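Local atomic coordinates of tylactone synthase starter module and modules 1 & 2 (Streptomyces fradiae, PDB entry 2Z5L), a protein that probably uses NADPH to reduce the beta-keto group of the growing polyketide chain, as the first ketoreductase of the tylosin polyketide synthase. Residues Ile84-Leu95 and Thr124-Ile135; Phe359-Ala370 and Ala403-Leu414. All coordinates share one frame; numbering follows the deposited sequence.

In the fold
Contact 1 comes first along the chain and closes before contact 2 opens. It pairs helices 88-99 and 119-135, which belong with the parallel strands 49-54, 107-111 and 140-147. Contact 2 pairs helices 356-376 and 402-419, within the KR sequence family, next to strand 386-391. The centres of the two contacts lie about 22 Å apart. They still meet: Ile126 CD1 of contact 1 packs on Phe359 CE2 of contact 2 at 3.7 Å. Helix 119-135 thus touches both helix 88-99 and helix 356-376. This is consistent with the two-part build of polyketide ketoreductases, where a Rossmann-like structural part sits against the catalytic part.

Contact 1: Ile84-Leu95 and Thr124-Ile135; sequences IGARRAEVAELL and TSIALLQAVSDI
Arg88 and Asp134 form a salt bridge across the outer edge of this helix pair. A single nitrogen, NH2 of Arg88, meets both carboxylate oxygens of Asp134, OD1 at 3.0 Å and OD2 at 3.1 Å. Each oxygen uses its syn lone pair, and the guanidinium and carboxylate planes are only 15° apart, nearly coplanar. The CB of Gln130 packs over one face of the guanidinium. Arg88 CG sits between the backbone N and carbonyl carbon (chi1 55°), and the chain bends at chi3 to cross Gln130. Deeper in, the contact is apolar. Ala131 fits as a knob among Arg88, Val91, Ala92 and Leu95, with its CB 3.6 Å from Ala92 N. In return, Leu95 fits among Leu128, Ala131, Val132 and Ile135. Its CD1 is tight against Leu128 CD1, at 3.5 Å. At the other end, Gly85 N donates to Thr124 OG1 (2.8 Å), and this hydroxyl also bonds Asp120 O.

The polar groups have partners beyond the two segments. Arg88 NH1 bonds Asp352 O, while Gln130 NE2 bonds Ile351 O and Leu354 O. The helix axes approach to 8.1 Å and cross at -58°. The backbones come closest where Ala127 faces Arg88 and Ala131 faces Ala92. Such consecutive helices beside parallel strands fit the Rossmann-like structural part of polyketide ketoreductases.

Contact 2: Phe359-Ala370 and Ala403-Leu414; sequences FETVRGAKVCGA and AYAAANAALDAL
Lys366 on one helix meets Tyr404 and Asn408 on the other, in the YxxxN pattern of ketoreductase domains of modular polyketide synthases. There lysine and asparagine have traded places relative to the classical YxxxK enzymes of the short-chain dehydrogenase/reductase family. A serine completes the active site in these domains, so Lys366, Ser391, Tyr404 and Asn408 are the probable counterparts here. Lys366 reaches across as a knob among Tyr404, Ala407, Asn408 and Leu411. Its chain bends at both chi3 and chi4, which brings NZ back to Asn408 OD1 (3.1 Å). The donor is tilted 26° from the carbonyl plane of that amide. Lys366 CG rests on Leu411 CD1 at 3.5 Å, and its CE lies 3.9 Å from Tyr404 CE1.

Asn408 is itself positioned by its own helix. Its ND2 bonds Tyr404 O (2.8 Å) from the opposite face to the backbone N of Asn408. The same ND2 lies over the centre of one face of the Tyr404 ring. The ring edge takes Val362 CG1.

On both sides of this polar group the packing is apolar. Phe359 CD2 and CE2 meet the methyls of Ala403 and Ala406. Val367 CG2 touches Ala407 CB at 3.6 Å. Ala370 CB is tight against Leu411 CD2, at 3.3 Å, and also meets Leu414.

The axes are almost parallel, 3° apart and 8.9 Å at closest approach. Helix 359-370 widens into a pi-type turn at 364-368, and within it Lys366 O bonds His341 NE2. Strand 386-391 adjoins the pair: Ser391 touches Tyr404 and Asn408, and Leu388 touches Ala370 and Leu414. Helices 119-135 and 160-175 cover another part, packing on Phe359 and Arg363.

Contact 1: Ile84-Leu95 and Thr124-Ile135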
loop_
_atom_site.group_PDB
_atom_site.type_symbol
_atom_site.label_atom_id
_atom_site.label_comp_id
_atom_site.label_asym_id
_atom_site.label_seq_id
_atom_site.Cartn_x
_atom_site.Cartn_y
_atom_site.Cartn_z
ATOM N N ILE A 84 -17.018 -13.866 5.218
ATOM C CA ILE A 84 -16.377 -12.564 5.337
ATOM C C ILE A 84 -16.848 -12.053 6.700
ATOM O O ILE A 84 -17.959 -12.363 7.125
ATOM C CB ILE A 84 -16.847 -11.662 4.189
ATOM C CG1 ILE A 84 -16.488 -12.343 2.871
ATOM C CG2 ILE A 84 -16.194 -10.292 4.268
ATOM C CD1 ILE A 84 -17.146 -11.729 1.660
ATOM N N GLY A 85 -16.008 -11.309 7.407
ATOM C CA GLY A 85 -16.414 -10.849 8.719
ATOM C C GLY A 85 -15.906 -11.793 9.804
ATOM O O GLY A 85 -15.768 -11.390 10.963
ATOM N N ALA A 86 -15.614 -13.046 9.448
ATOM C CA ALA A 86 -15.111 -14.011 10.436
ATOM C C ALA A 86 -13.793 -13.546 11.066
ATOM O O ALA A 86 -12.905 -13.053 10.367
ATOM C CB ALA A 86 -14.928 -15.398 9.792
ATOM N N ARG A 87 -13.688 -13.680 12.393
ATOM C CA ARG A 87 -12.482 -13.282 13.142
ATOM C C ARG A 87 -11.496 -14.447 13.269
ATOM O O ARG A 87 -11.884 -15.601 13.095
ATOM C CB ARG A 87 -12.878 -12.748 14.526
ATOM C CG ARG A 87 -13.151 -11.248 14.521
ATOM C CD ARG A 87 -14.369 -10.849 15.353
ATOM N NE ARG A 87 -14.544 -9.395 15.319
ATOM C CZ ARG A 87 -13.785 -8.531 15.990
ATOM N NH1 ARG A 87 -12.798 -8.975 16.762
ATOM N NH2 ARG A 87 -14.000 -7.225 15.873
ATOM N N ARG A 88 -10.232 -14.144 13.575
ATOM C CA ARG A 88 -9.191 -15.171 13.662
ATOM C C ARG A 88 -9.566 -16.404 14.470
ATOM O O ARG A 88 -9.375 -17.535 14.022
ATOM C CB ARG A 88 -7.866 -14.583 14.199
ATOM C CG ARG A 88 -7.946 -13.844 15.537
ATOM C CD ARG A 88 -6.622 -13.140 15.883
ATOM N NE ARG A 88 -5.480 -14.055 16.067
ATOM C CZ ARG A 88 -4.233 -13.643 16.313
ATOM N NH1 ARG A 88 -3.958 -12.349 16.407
ATOM N NH2 ARG A 88 -3.254 -14.512 16.457
ATOM N N ALA A 89 -10.101 -16.184 15.661
ATOM C CA ALA A 89 -10.503 -17.282 16.515
ATOM C C ALA A 89 -11.503 -18.167 15.785
ATOM O O ALA A 89 -11.436 -19.383 15.890
ATOM C CB ALA A 89 -11.118 -16.741 17.818
ATOM N N GLU A 90 -12.434 -17.562 15.050
ATOM C CA GLU A 90 -13.428 -18.345 14.321
ATOM C C GLU A 90 -12.764 -19.072 13.160
ATOM O O GLU A 90 -12.988 -20.263 12.956
ATOM C CB GLU A 90 -14.529 -17.443 13.774
ATOM C CG GLU A 90 -15.202 -16.565 14.818
ATOM C CD GLU A 90 -15.928 -15.388 14.201
ATOM O OE1 GLU A 90 -16.842 -15.622 13.371
ATOM O OE2 GLU A 90 -15.584 -14.227 14.542
ATOM N N VAL A 91 -11.938 -18.354 12.411
ATOM C CA VAL A 91 -11.271 -18.954 11.271
ATOM C C VAL A 91 -10.355 -20.092 11.714
ATOM O O VAL A 91 -10.276 -21.125 11.042
ATOM C CB VAL A 91 -10.482 -17.899 10.477
ATOM C CG1 VAL A 91 -9.928 -18.507 9.200
ATOM C CG2 VAL A 91 -11.391 -16.731 10.157
ATOM N N ALA A 92 -9.673 -19.925 12.845
ATOM C CA ALA A 92 -8.803 -20.994 13.339
ATOM C C ALA A 92 -9.654 -22.262 13.516
ATOM O O ALA A 92 -9.250 -23.346 13.098
ATOM C CB ALA A 92 -8.156 -20.590 14.678
ATOM N N GLU A 93 -10.838 -22.116 14.118
ATOM C CA GLU A 93 -11.746 -23.252 14.336
ATOM C C GLU A 93 -12.182 -23.957 13.056
ATOM O O GLU A 93 -12.381 -25.179 13.048
ATOM C CB GLU A 93 -12.996 -22.811 15.105
ATOM C CG GLU A 93 -12.900 -23.003 16.612
ATOM C CD GLU A 93 -14.106 -22.459 17.372
ATOM O OE1 GLU A 93 -15.259 -22.835 17.038
ATOM O OE2 GLU A 93 -13.894 -21.654 18.318
ATOM N N LEU A 94 -12.341 -23.192 11.979
ATOM C CA LEU A 94 -12.750 -23.770 10.701
ATOM C C LEU A 94 -11.595 -24.483 9.992
ATOM O O LEU A 94 -11.806 -25.486 9.305
ATOM C CB LEU A 94 -13.322 -22.686 9.788
ATOM C CG LEU A 94 -14.672 -22.084 10.205
ATOM C CD1 LEU A 94 -14.939 -20.832 9.389
ATOM C CD2 LEU A 94 -15.777 -23.105 9.990
ATOM N N LEU A 95 -10.379 -23.976 10.168
ATOM C CA LEU A 95 -9.202 -24.572 9.530
ATOM C C LEU A 95 -8.596 -25.722 10.322
ATOM O O LEU A 95 -8.087 -26.685 9.744
ATOM C CB LEU A 95 -8.109 -23.521 9.346
ATOM C CG LEU A 95 -8.303 -22.380 8.364
ATOM C CD1 LEU A 95 -7.137 -21.409 8.505
ATOM C CD2 LEU A 95 -8.391 -22.919 6.948
ATOM N N THR A 124 -10.800 -10.217 6.959
ATOM C CA THR A 124 -10.946 -11.660 7.088
ATOM C C THR A 124 -9.752 -12.407 6.508
ATOM O O THR A 124 -9.450 -13.510 6.951
ATOM C CB THR A 124 -12.213 -12.182 6.388
ATOM O OG1 THR A 124 -13.336 -11.353 6.722
ATOM C CG2 THR A 124 -12.508 -13.605 6.856
ATOM N N SER A 125 -9.092 -11.808 5.516
ATOM C CA SER A 125 -7.929 -12.418 4.884
ATOM C C SER A 125 -6.772 -12.383 5.873
ATOM O O SER A 125 -6.030 -13.361 6.023
ATOM C CB SER A 125 -7.549 -11.668 3.595
ATOM O OG SER A 125 -8.515 -11.876 2.574
ATOM N N ILE A 126 -6.615 -11.249 6.546
ATOM C CA ILE A 126 -5.567 -11.107 7.543
ATOM C C ILE A 126 -5.840 -12.134 8.642
ATOM O O ILE A 126 -4.926 -12.822 9.103
ATOM C CB ILE A 126 -5.531 -9.642 8.084
ATOM C CG1 ILE A 126 -4.921 -8.747 7.000
ATOM C CG2 ILE A 126 -4.728 -9.557 9.401
ATOM C CD1 ILE A 126 -4.936 -7.297 7.308
ATOM N N ALA A 127 -7.113 -12.259 9.022
ATOM C CA ALA A 127 -7.547 -13.215 10.037
ATOM C C ALA A 127 -7.179 -14.658 9.640
ATOM O O ALA A 127 -6.794 -15.457 10.487
ATOM C CB ALA A 127 -9.062 -13.105 10.246
ATOM N N LEU A 128 -7.306 -14.977 8.354
ATOM C CA LEU A 128 -6.982 -16.315 7.854
ATOM C C LEU A 128 -5.504 -16.628 8.060
ATOM O O LEU A 128 -5.143 -17.720 8.494
ATOM C CB LEU A 128 -7.308 -16.437 6.358
ATOM C CG LEU A 128 -6.724 -17.633 5.579
ATOM C CD1 LEU A 128 -7.317 -18.941 6.086
ATOM C CD2 LEU A 128 -7.010 -17.462 4.106
ATOM N N LEU A 129 -4.650 -15.670 7.719
ATOM C CA LEU A 129 -3.212 -15.853 7.877
ATOM C C LEU A 129 -2.875 -16.041 9.348
ATOM O O LEU A 129 -2.143 -16.970 9.717
ATOM C CB LEU A 129 -2.441 -14.651 7.314
ATOM C CG LEU A 129 -0.910 -14.727 7.388
ATOM C CD1 LEU A 129 -0.446 -16.066 6.837
ATOM C CD2 LEU A 129 -0.299 -13.580 6.603
ATOM N N GLN A 130 -3.419 -15.159 10.181
ATOM C CA GLN A 130 -3.200 -15.213 11.623
ATOM C C GLN A 130 -3.605 -16.545 12.210
ATOM O O GLN A 130 -2.948 -17.062 13.133
ATOM C CB GLN A 130 -3.992 -14.118 12.339
ATOM C CG GLN A 130 -3.596 -12.701 11.970
ATOM C CD GLN A 130 -4.509 -11.677 12.617
ATOM O OE1 GLN A 130 -5.738 -11.794 12.547
ATOM N NE2 GLN A 130 -3.921 -10.667 13.250
ATOM N N ALA A 131 -4.691 -17.099 11.682
ATOM C CA ALA A 131 -5.204 -18.375 12.163
ATOM C C ALA A 131 -4.292 -19.533 11.782
ATOM O O ALA A 131 -4.085 -20.447 12.579
ATOM C CB ALA A 131 -6.609 -18.607 11.614
ATOM N N VAL A 132 -3.749 -19.484 10.568
ATOM C CA VAL A 132 -2.860 -20.535 10.087
ATOM C C VAL A 132 -1.591 -20.589 10.923
ATOM O O VAL A 132 -1.053 -21.661 11.206
ATOM C CB VAL A 132 -2.470 -20.310 8.621
ATOM C CG1 VAL A 132 -1.426 -21.330 8.207
ATOM C CG2 VAL A 132 -3.700 -20.429 7.736
ATOM N N SER A 133 -1.120 -19.412 11.308
ATOM C CA SER A 133 0.068 -19.283 12.122
ATOM C C SER A 133 -0.255 -19.835 13.507
ATOM O O SER A 133 0.539 -20.571 14.090
ATOM C CB SER A 133 0.465 -17.807 12.211
ATOM O OG SER A 133 1.662 -17.615 12.935
ATOM N N ASP A 134 -1.434 -19.496 14.025
ATOM C CA ASP A 134 -1.843 -19.966 15.345
ATOM C C ASP A 134 -1.919 -21.492 15.445
ATOM O O ASP A 134 -1.397 -22.081 16.389
ATOM C CB ASP A 134 -3.204 -19.370 15.740
ATOM C CG ASP A 134 -3.192 -17.848 15.798
ATOM O OD1 ASP A 134 -2.202 -17.265 16.303
ATOM O OD2 ASP A 134 -4.189 -17.231 15.350
ATOM N N ILE A 135 -2.574 -22.126 14.480
ATOM C CA ILE A 135 -2.713 -23.578 14.479
ATOM C C ILE A 135 -1.358 -24.286 14.528
ATOM O O ILE A 135 -1.267 -25.463 14.898
ATOM C CB ILE A 135 -3.482 -24.039 13.237
ATOM C CG1 ILE A 135 -4.885 -23.420 13.264
ATOM C CG2 ILE A 135 -3.551 -25.556 13.187
ATOM C CD1 ILE A 135 -5.714 -23.761 12.058
#

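Contact 2: Phe359-Ala370 and Ala403-Leu414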
loop_
_atom_site.group_PDB
_atom_site.type_symbol
_atom_site.label_atom_id
_atom_site.label_comp_id
_atom_site.label_asym_id
_atom_site.label_seq_id
_atom_site.Cartn_x
_atom_site.Cartn_y
_atom_site.Cartn_z
ATOM N N PHE A 359 -6.061 -2.006 12.969
ATOM C CA PHE A 359 -6.151 -1.914 11.514
ATOM C C PHE A 359 -7.061 -0.755 11.115
ATOM O O PHE A 359 -6.846 -0.088 10.099
ATOM C CB PHE A 359 -6.672 -3.233 10.922
ATOM C CG PHE A 359 -6.760 -3.236 9.417
ATOM C CD1 PHE A 359 -7.913 -2.801 8.763
ATOM C CD2 PHE A 359 -5.691 -3.674 8.653
ATOM C CE1 PHE A 359 -7.994 -2.803 7.354
ATOM C CE2 PHE A 359 -5.757 -3.683 7.250
ATOM C CZ PHE A 359 -6.914 -3.245 6.603
ATOM N N GLU A 360 -8.085 -0.511 11.922
ATOM C CA GLU A 360 -9.003 0.577 11.632
ATOM C C GLU A 360 -8.395 1.899 12.010
ATOM O O GLU A 360 -8.529 2.891 11.300
ATOM C CB GLU A 360 -10.322 0.382 12.383
ATOM C CG GLU A 360 -11.222 -0.644 11.745
ATOM C CD GLU A 360 -11.514 -0.304 10.289
ATOM O OE1 GLU A 360 -12.131 0.760 10.017
ATOM O OE2 GLU A 360 -11.105 -1.101 9.416
ATOM N N THR A 361 -7.725 1.914 13.148
ATOM C CA THR A 361 -7.104 3.137 13.620
ATOM C C THR A 361 -6.078 3.617 12.604
ATOM O O THR A 361 -5.938 4.816 12.356
ATOM C CB THR A 361 -6.445 2.886 14.977
ATOM O OG1 THR A 361 -7.463 2.596 15.946
ATOM C CG2 THR A 361 -5.650 4.094 15.415
ATOM N N VAL A 362 -5.388 2.668 11.981
ATOM C CA VAL A 362 -4.368 3.017 11.009
ATOM C C VAL A 362 -4.924 3.513 9.685
ATOM O O VAL A 362 -4.393 4.463 9.093
ATOM C CB VAL A 362 -3.420 1.828 10.773
ATOM C CG1 VAL A 362 -2.439 2.133 9.623
ATOM C CG2 VAL A 362 -2.655 1.562 12.049
ATOM N N ARG A 363 -5.995 2.887 9.206
ATOM C CA ARG A 363 -6.551 3.335 7.929
ATOM C C ARG A 363 -7.460 4.550 8.044
ATOM O O ARG A 363 -7.598 5.314 7.090
ATOM C CB ARG A 363 -7.283 2.191 7.223
ATOM C CG ARG A 363 -8.532 1.710 7.889
ATOM C CD ARG A 363 -8.916 0.379 7.276
ATOM N NE ARG A 363 -9.019 0.490 5.823
ATOM C CZ ARG A 363 -10.072 1.004 5.194
ATOM N NH1 ARG A 363 -11.102 1.439 5.904
ATOM N NH2 ARG A 363 -10.093 1.093 3.867
ATOM N N GLY A 364 -8.053 4.749 9.218
ATOM C CA GLY A 364 -8.941 5.887 9.409
ATOM C C GLY A 364 -8.469 7.197 8.799
ATOM O O GLY A 364 -9.052 7.700 7.822
ATOM N N ALA A 365 -7.407 7.764 9.362
ATOM C CA ALA A 365 -6.886 9.043 8.865
ATOM C C ALA A 365 -6.309 8.969 7.460
ATOM O O ALA A 365 -6.496 9.878 6.637
ATOM C CB ALA A 365 -5.817 9.577 9.818
ATOM N N LYS A 366 -5.600 7.881 7.192
ATOM C CA LYS A 366 -4.974 7.696 5.895
ATOM C C LYS A 366 -5.981 7.380 4.787
ATOM O O LYS A 366 -6.288 8.235 3.945
ATOM C CB LYS A 366 -3.913 6.600 6.011
ATOM C CG LYS A 366 -2.981 6.479 4.831
ATOM C CD LYS A 366 -1.645 5.976 5.331
ATOM C CE LYS A 366 -0.795 7.122 5.844
ATOM N NZ LYS A 366 -0.149 7.837 4.731
ATOM N N VAL A 367 -6.522 6.169 4.800
ATOM C CA VAL A 367 -7.464 5.767 3.763
ATOM C C VAL A 367 -8.752 6.589 3.720
ATOM O O VAL A 367 -9.080 7.185 2.694
ATOM C CB VAL A 367 -7.841 4.291 3.901
ATOM C CG1 VAL A 367 -8.628 3.852 2.680
ATOM C CG2 VAL A 367 -6.599 3.456 4.062
ATOM N N CYS A 368 -9.489 6.601 4.827
ATOM C CA CYS A 368 -10.737 7.349 4.895
ATOM C C CYS A 368 -10.541 8.820 4.510
ATOM O O CYS A 368 -11.366 9.399 3.797
ATOM C CB CYS A 368 -11.343 7.248 6.303
ATOM S SG CYS A 368 -11.899 5.565 6.765
ATOM N N GLY A 369 -9.450 9.420 4.973
ATOM C CA GLY A 369 -9.182 10.813 4.660
ATOM C C GLY A 369 -9.075 11.107 3.172
ATOM O O GLY A 369 -9.732 12.017 2.654
ATOM N N ALA A 370 -8.240 10.332 2.485
ATOM C CA ALA A 370 -8.017 10.493 1.057
ATOM C C ALA A 370 -9.270 10.187 0.242
ATOM O O ALA A 370 -9.539 10.829 -0.778
ATOM C CB ALA A 370 -6.882 9.586 0.608
ATOM N N ALA A 403 -0.756 -3.318 8.675
ATOM C CA ALA A 403 -1.934 -2.468 8.581
ATOM C C ALA A 403 -1.550 -1.191 7.871
ATOM O O ALA A 403 -2.338 -0.607 7.125
ATOM C CB ALA A 403 -2.480 -2.164 9.984
ATOM N N TYR A 404 -0.320 -0.752 8.096
ATOM C CA TYR A 404 0.157 0.469 7.457
ATOM C C TYR A 404 0.374 0.262 5.950
ATOM O O TYR A 404 0.148 1.170 5.136
ATOM C CB TYR A 404 1.458 0.929 8.122
ATOM C CG TYR A 404 1.826 2.361 7.827
ATOM C CD1 TYR A 404 0.967 3.407 8.180
ATOM C CD2 TYR A 404 3.065 2.684 7.263
ATOM C CE1 TYR A 404 1.332 4.731 7.993
ATOM C CE2 TYR A 404 3.441 4.004 7.071
ATOM C CZ TYR A 404 2.570 5.024 7.443
ATOM O OH TYR A 404 2.941 6.338 7.301
ATOM N N ALA A 405 0.832 -0.932 5.585
ATOM C CA ALA A 405 1.064 -1.243 4.177
ATOM C C ALA A 405 -0.242 -1.385 3.420
ATOM O O ALA A 405 -0.325 -1.018 2.237
ATOM C CB ALA A 405 1.886 -2.510 4.036
ATOM N N ALA A 406 -1.263 -1.925 4.084
ATOM C CA ALA A 406 -2.544 -2.064 3.410
ATOM C C ALA A 406 -3.056 -0.657 3.099
ATOM O O ALA A 406 -3.421 -0.361 1.960
ATOM C CB ALA A 406 -3.543 -2.821 4.288
ATOM N N ALA A 407 -3.023 0.216 4.103
ATOM C CA ALA A 407 -3.516 1.585 3.958
ATOM C C ALA A 407 -2.796 2.394 2.879
ATOM O O ALA A 407 -3.427 3.062 2.058
ATOM C CB ALA A 407 -3.427 2.312 5.296
ATOM N N ASN A 408 -1.470 2.351 2.892
ATOM C CA ASN A 408 -0.699 3.074 1.904
ATOM C C ASN A 408 -0.932 2.462 0.516
ATOM O O ASN A 408 -1.090 3.195 -0.468
ATOM C CB ASN A 408 0.773 3.112 2.325
ATOM C CG ASN A 408 1.009 4.124 3.434
ATOM O OD1 ASN A 408 0.932 5.332 3.199
ATOM N ND2 ASN A 408 1.267 3.643 4.643
ATOM N N ALA A 409 -1.007 1.137 0.432
ATOM C CA ALA A 409 -1.285 0.499 -0.852
ATOM C C ALA A 409 -2.593 1.099 -1.418
ATOM O O ALA A 409 -2.693 1.356 -2.616
ATOM C CB ALA A 409 -1.418 -1.022 -0.675
ATOM N N ALA A 410 -3.584 1.342 -0.557
ATOM C CA ALA A 410 -4.856 1.915 -1.006
ATOM C C ALA A 410 -4.775 3.356 -1.511
ATOM O O ALA A 410 -5.569 3.768 -2.372
ATOM C CB ALA A 410 -5.915 1.829 0.098
ATOM N N LEU A 411 -3.869 4.147 -0.952
ATOM C CA LEU A 411 -3.718 5.518 -1.400
ATOM C C LEU A 411 -3.250 5.483 -2.850
ATOM O O LEU A 411 -3.722 6.253 -3.681
ATOM C CB LEU A 411 -2.684 6.274 -0.549
ATOM C CG LEU A 411 -3.101 6.675 0.876
ATOM C CD1 LEU A 411 -1.956 7.386 1.583
ATOM C CD2 LEU A 411 -4.333 7.575 0.809
ATOM N N ASP A 412 -2.321 4.579 -3.147
ATOM C CA ASP A 412 -1.784 4.441 -4.501
ATOM C C ASP A 412 -2.859 4.059 -5.526
ATOM O O ASP A 412 -2.938 4.664 -6.602
ATOM C CB ASP A 412 -0.646 3.408 -4.526
ATOM C CG ASP A 412 0.458 3.720 -3.512
ATOM O OD1 ASP A 412 0.576 4.888 -3.075
ATOM O OD2 ASP A 412 1.224 2.803 -3.163
ATOM N N ALA A 413 -3.693 3.076 -5.194
ATOM C CA ALA A 413 -4.745 2.634 -6.111
ATOM C C ALA A 413 -5.703 3.781 -6.426
ATOM O O ALA A 413 -6.170 3.920 -7.557
ATOM C CB ALA A 413 -5.512 1.454 -5.506
ATOM N N LEU A 414 -6.004 4.583 -5.406
ATOM C CA LEU A 414 -6.889 5.724 -5.552
ATOM C C LEU A 414 -6.280 6.701 -6.551
ATOM O O LEU A 414 -6.994 7.296 -7.362
ATOM C CB LEU A 414 -7.099 6.417 -4.205
ATOM C CG LEU A 414 -7.874 7.747 -4.230
ATOM C CD1 LEU A 414 -9.327 7.508 -4.609
ATOM C CD2 LEU A 414 -7.801 8.404 -2.847
#